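Local coordinates for encapsidation protein (Lactococcus phage asccphi28, PDB 7JQP) that probably hydrolyses ATP to drive the phage genome into its procapsid, as the ASCE-fold ATPase of a DNA packaging motor, at residues Y203-K211 with F256-F264. Numbering follows the deposited sequence.
Sequences YYLTHEDIK and FENIRTPYF
Phe256 turns the face of its ring to Ile210 on the helix 207-212. Ile210 CD1 stands over that face, 3.7 Å from the centroid and 17° off the normal, a CH-pi contact, while its CG2 branch reaches the ring at CE2. With Ile210 CG1 anti to the carbonyl carbon (chi1 -58°), both branches lie along the phenyl ring, and the two side chains point at each other. Asn258 then closes an Asx turn: its OD1 accepts from Arg260 N at 2.9 Å, the donor lying above the carbonyl plane. Within this turn Ile259 is directed at the other segment and spreads its branches over His207 and Leu205, with Ile210 CD1 farther off. CD1 lies over one face of the His207 ring, 3.8 Å from its centroid and displaced from the ring centre, and CG2 packs against Leu205 CD2 at 3.7 Å. Ile259 CG1 lies between the backbone N and the carbonyl carbon (chi1 67°), and the extended second torsion carries CD1 on to the imidazole. Beyond Arg260 the partner becomes Tyr204. Thr261 CG2 meets the phenol OH, the two side chains roughly perpendicular; Pro262 CD lies in the ring plane at the edge, 3.6 Å from Tyr204 CE1; and Phe264 presents its own ring edge to Tyr204 OH, with CE2 at 3.5 Å. The contact between the segments is thus mainly apolar, and Asn193 ND2 hydrogen-bonds Leu205 O and, weakly, Ile259 O. Segment 256-264 is part of the loop between helix 246-252 and strand 273-277. Behind 203-211, Leu205 and Ile210 pack on Phe224 of strand 221-225; at the other end Tyr204 and Phe264 touch Pro352 of helix 352-365, and Pro262 rests on Phe355.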
loop_
_atom_site.group_PDB
_atom_site.type_symbol
_atom_site.label_atom_id
_atom_site.label_comp_id
_atom_site.label_asym_id
_atom_site.label_seq_id
_atom_site.Cartn_x
_atom_site.Cartn_y
_atom_site.Cartn_z
ATOM N N TYR A 203 25.825 22.514 17.122
ATOM C CA TYR A 203 25.846 22.172 18.533
ATOM C C TYR A 203 26.505 20.815 18.739
ATOM O O TYR A 203 26.130 19.831 18.094
ATOM C CB TYR A 203 24.436 22.146 19.122
ATOM C CG TYR A 203 24.468 21.870 20.602
ATOM C CD1 TYR A 203 24.981 22.819 21.474
ATOM C CD2 TYR A 203 24.023 20.666 21.129
ATOM C CE1 TYR A 203 25.038 22.591 22.825
ATOM C CE2 TYR A 203 24.075 20.428 22.491
ATOM C CZ TYR A 203 24.585 21.395 23.332
ATOM O OH TYR A 203 24.646 21.174 24.688
ATOM N N TYR A 204 27.482 20.773 19.642
ATOM C CA TYR A 204 28.128 19.540 20.078
ATOM C C TYR A 204 27.595 19.192 21.461
ATOM O O TYR A 204 27.695 20.004 22.386
ATOM C CB TYR A 204 29.645 19.721 20.098
ATOM C CG TYR A 204 30.421 18.574 20.698
ATOM C CD1 TYR A 204 30.673 17.420 19.969
ATOM C CD2 TYR A 204 30.914 18.652 21.992
ATOM C CE1 TYR A 204 31.390 16.373 20.517
ATOM C CE2 TYR A 204 31.628 17.613 22.547
ATOM C CZ TYR A 204 31.863 16.476 21.808
ATOM O OH TYR A 204 32.578 15.443 22.366
ATOM N N LEU A 205 27.011 18.005 21.598
ATOM C CA LEU A 205 26.378 17.618 22.853
ATOM C C LEU A 205 27.422 17.074 23.819
ATOM O O LEU A 205 28.161 16.142 23.493
ATOM C CB LEU A 205 25.283 16.582 22.598
ATOM C CG LEU A 205 24.563 16.005 23.816
ATOM C CD1 LEU A 205 23.819 17.099 24.557
ATOM C CD2 LEU A 205 23.585 14.912 23.391
ATOM N N THR A 206 27.480 17.663 25.010
ATOM C CA THR A 206 28.435 17.280 26.038
ATOM C C THR A 206 27.709 17.183 27.373
ATOM O O THR A 206 26.733 17.896 27.621
ATOM C CB THR A 206 29.600 18.282 26.125
ATOM O OG1 THR A 206 30.439 17.955 27.239
ATOM C CG2 THR A 206 29.086 19.704 26.278
ATOM N N HIS A 207 28.187 16.274 28.226
ATOM C CA HIS A 207 27.537 16.054 29.514
ATOM C C HIS A 207 27.542 17.307 30.381
ATOM O O HIS A 207 26.616 17.510 31.175
ATOM C CB HIS A 207 28.215 14.900 30.250
ATOM C CG HIS A 207 27.761 13.549 29.798
ATOM N ND1 HIS A 207 26.479 13.088 30.007
ATOM C CD2 HIS A 207 28.415 12.558 29.147
ATOM C CE1 HIS A 207 26.363 11.872 29.507
ATOM N NE2 HIS A 207 27.523 11.527 28.978
ATOM N N GLU A 208 28.577 18.144 30.262
ATOM C CA GLU A 208 28.638 19.353 31.077
ATOM C C GLU A 208 27.485 20.290 30.733
ATOM O O GLU A 208 26.912 20.943 31.615
ATOM C CB GLU A 208 29.978 20.069 30.874
ATOM C CG GLU A 208 31.248 19.275 31.226
ATOM C CD GLU A 208 31.435 18.018 30.386
ATOM O OE1 GLU A 208 30.770 17.895 29.335
ATOM O OE2 GLU A 208 32.227 17.142 30.790
ATOM N N ASP A 209 27.133 20.367 29.446
ATOM C CA ASP A 209 26.009 21.198 29.029
ATOM C C ASP A 209 24.701 20.689 29.618
ATOM O O ASP A 209 23.844 21.482 30.025
ATOM C CB ASP A 209 25.923 21.233 27.503
ATOM C CG ASP A 209 26.875 22.237 26.885
ATOM O OD1 ASP A 209 27.618 22.903 27.636
ATOM O OD2 ASP A 209 26.875 22.363 25.642
ATOM N N ILE A 210 24.526 19.367 29.668
ATOM C CA ILE A 210 23.282 18.810 30.190
ATOM C C ILE A 210 23.105 19.190 31.654
ATOM O O ILE A 210 22.003 19.542 32.089
ATOM C CB ILE A 210 23.255 17.282 29.991
ATOM C CG1 ILE A 210 23.399 16.942 28.505
ATOM C CG2 ILE A 210 21.970 16.694 30.561
ATOM C CD1 ILE A 210 23.411 15.458 28.207
ATOM N N LYS A 211 24.184 19.126 32.438
ATOM C CA LYS A 211 24.088 19.493 33.847
ATOM C C LYS A 211 23.654 20.944 34.004
ATOM O O LYS A 211 22.852 21.269 34.888
ATOM C CB LYS A 211 25.423 19.248 34.549
ATOM N N PHE A 256 19.442 10.619 27.835
ATOM C CA PHE A 256 20.868 10.867 27.663
ATOM C C PHE A 256 21.691 9.620 27.958
ATOM O O PHE A 256 22.840 9.714 28.398
ATOM C CB PHE A 256 21.314 12.025 28.554
ATOM C CG PHE A 256 20.560 13.299 28.312
ATOM C CD1 PHE A 256 20.412 13.796 27.028
ATOM C CD2 PHE A 256 19.992 13.996 29.365
ATOM C CE1 PHE A 256 19.719 14.969 26.800
ATOM C CE2 PHE A 256 19.295 15.168 29.143
ATOM C CZ PHE A 256 19.158 15.655 27.858
ATOM N N GLU A 257 21.112 8.443 27.718
ATOM C CA GLU A 257 21.816 7.194 27.995
ATOM C C GLU A 257 23.157 7.151 27.273
ATOM O O GLU A 257 24.190 6.851 27.881
ATOM C CB GLU A 257 20.928 6.015 27.598
ATOM C CG GLU A 257 21.536 4.646 27.815
ATOM C CD GLU A 257 20.576 3.528 27.454
ATOM O OE1 GLU A 257 19.745 3.728 26.541
ATOM O OE2 GLU A 257 20.646 2.453 28.086
ATOM N N ASN A 258 23.165 7.482 25.982
ATOM C CA ASN A 258 24.393 7.545 25.195
ATOM C C ASN A 258 24.356 8.794 24.332
ATOM O O ASN A 258 23.435 8.957 23.524
ATOM C CB ASN A 258 24.553 6.313 24.298
ATOM C CG ASN A 258 25.949 6.195 23.712
ATOM O OD1 ASN A 258 26.773 7.096 23.864
ATOM N ND2 ASN A 258 26.201 5.107 22.994
ATOM N N ILE A 259 25.351 9.670 24.487
ATOM C CA ILE A 259 25.430 10.876 23.674
ATOM C C ILE A 259 26.396 10.705 22.502
ATOM O O ILE A 259 26.670 11.673 21.784
ATOM C CB ILE A 259 25.812 12.109 24.511
ATOM C CG1 ILE A 259 27.242 12.009 25.046
ATOM C CG2 ILE A 259 24.837 12.293 25.675
ATOM C CD1 ILE A 259 27.715 13.272 25.756
ATOM N N ARG A 260 26.920 9.496 22.293
ATOM C CA ARG A 260 27.742 9.191 21.120
ATOM C C ARG A 260 28.911 10.167 20.998
ATOM O O ARG A 260 29.125 10.801 19.963
ATOM C CB ARG A 260 26.888 9.174 19.850
ATOM C CG ARG A 260 25.947 7.974 19.742
ATOM C CD ARG A 260 26.640 6.783 19.064
ATOM N NE ARG A 260 26.964 7.093 17.670
ATOM C CZ ARG A 260 27.762 6.367 16.888
ATOM N NH1 ARG A 260 28.343 5.268 17.348
ATOM N NH2 ARG A 260 27.977 6.749 15.636
ATOM N N THR A 261 29.675 10.280 22.077
ATOM C CA THR A 261 30.840 11.154 22.083
ATOM C C THR A 261 31.870 10.638 21.083
ATOM O O THR A 261 32.118 9.425 21.024
ATOM C CB THR A 261 31.453 11.193 23.486
ATOM O OG1 THR A 261 30.419 11.337 24.471
ATOM C CG2 THR A 261 32.429 12.349 23.625
ATOM N N PRO A 262 32.494 11.504 20.282
ATOM C CA PRO A 262 33.498 11.028 19.329
ATOM C C PRO A 262 34.886 10.921 19.950
ATOM O O PRO A 262 35.190 11.546 20.966
ATOM C CB PRO A 262 33.497 12.107 18.228
ATOM C CG PRO A 262 32.336 13.014 18.526
ATOM C CD PRO A 262 32.107 12.903 20.006
ATOM N N TYR A 263 35.727 10.095 19.318
ATOM C CA TYR A 263 37.124 9.975 19.734
ATOM C C TYR A 263 37.936 11.095 19.086
ATOM O O TYR A 263 37.735 11.425 17.914
ATOM C CB TYR A 263 37.733 8.605 19.375
ATOM C CG TYR A 263 37.060 7.424 20.053
ATOM C CD1 TYR A 263 37.069 7.299 21.435
ATOM C CD2 TYR A 263 36.492 6.395 19.311
ATOM C CE1 TYR A 263 36.462 6.228 22.064
ATOM C CE2 TYR A 263 35.898 5.306 19.932
ATOM C CZ TYR A 263 35.890 5.228 21.310
ATOM O OH TYR A 263 35.303 4.151 21.935
ATOM N N PHE A 264 38.873 11.671 19.843
ATOM C CA PHE A 264 39.648 12.818 19.378
ATOM C C PHE A 264 41.142 12.566 19.541
ATOM O O PHE A 264 41.593 12.167 20.620
ATOM C CB PHE A 264 39.246 14.085 20.149
ATOM C CG PHE A 264 37.793 14.462 19.998
ATOM C CD1 PHE A 264 37.353 15.157 18.884
ATOM C CD2 PHE A 264 36.874 14.132 20.981
ATOM C CE1 PHE A 264 36.022 15.505 18.750
ATOM C CE2 PHE A 264 35.542 14.480 20.853
ATOM C CZ PHE A 264 35.116 15.166 19.736
#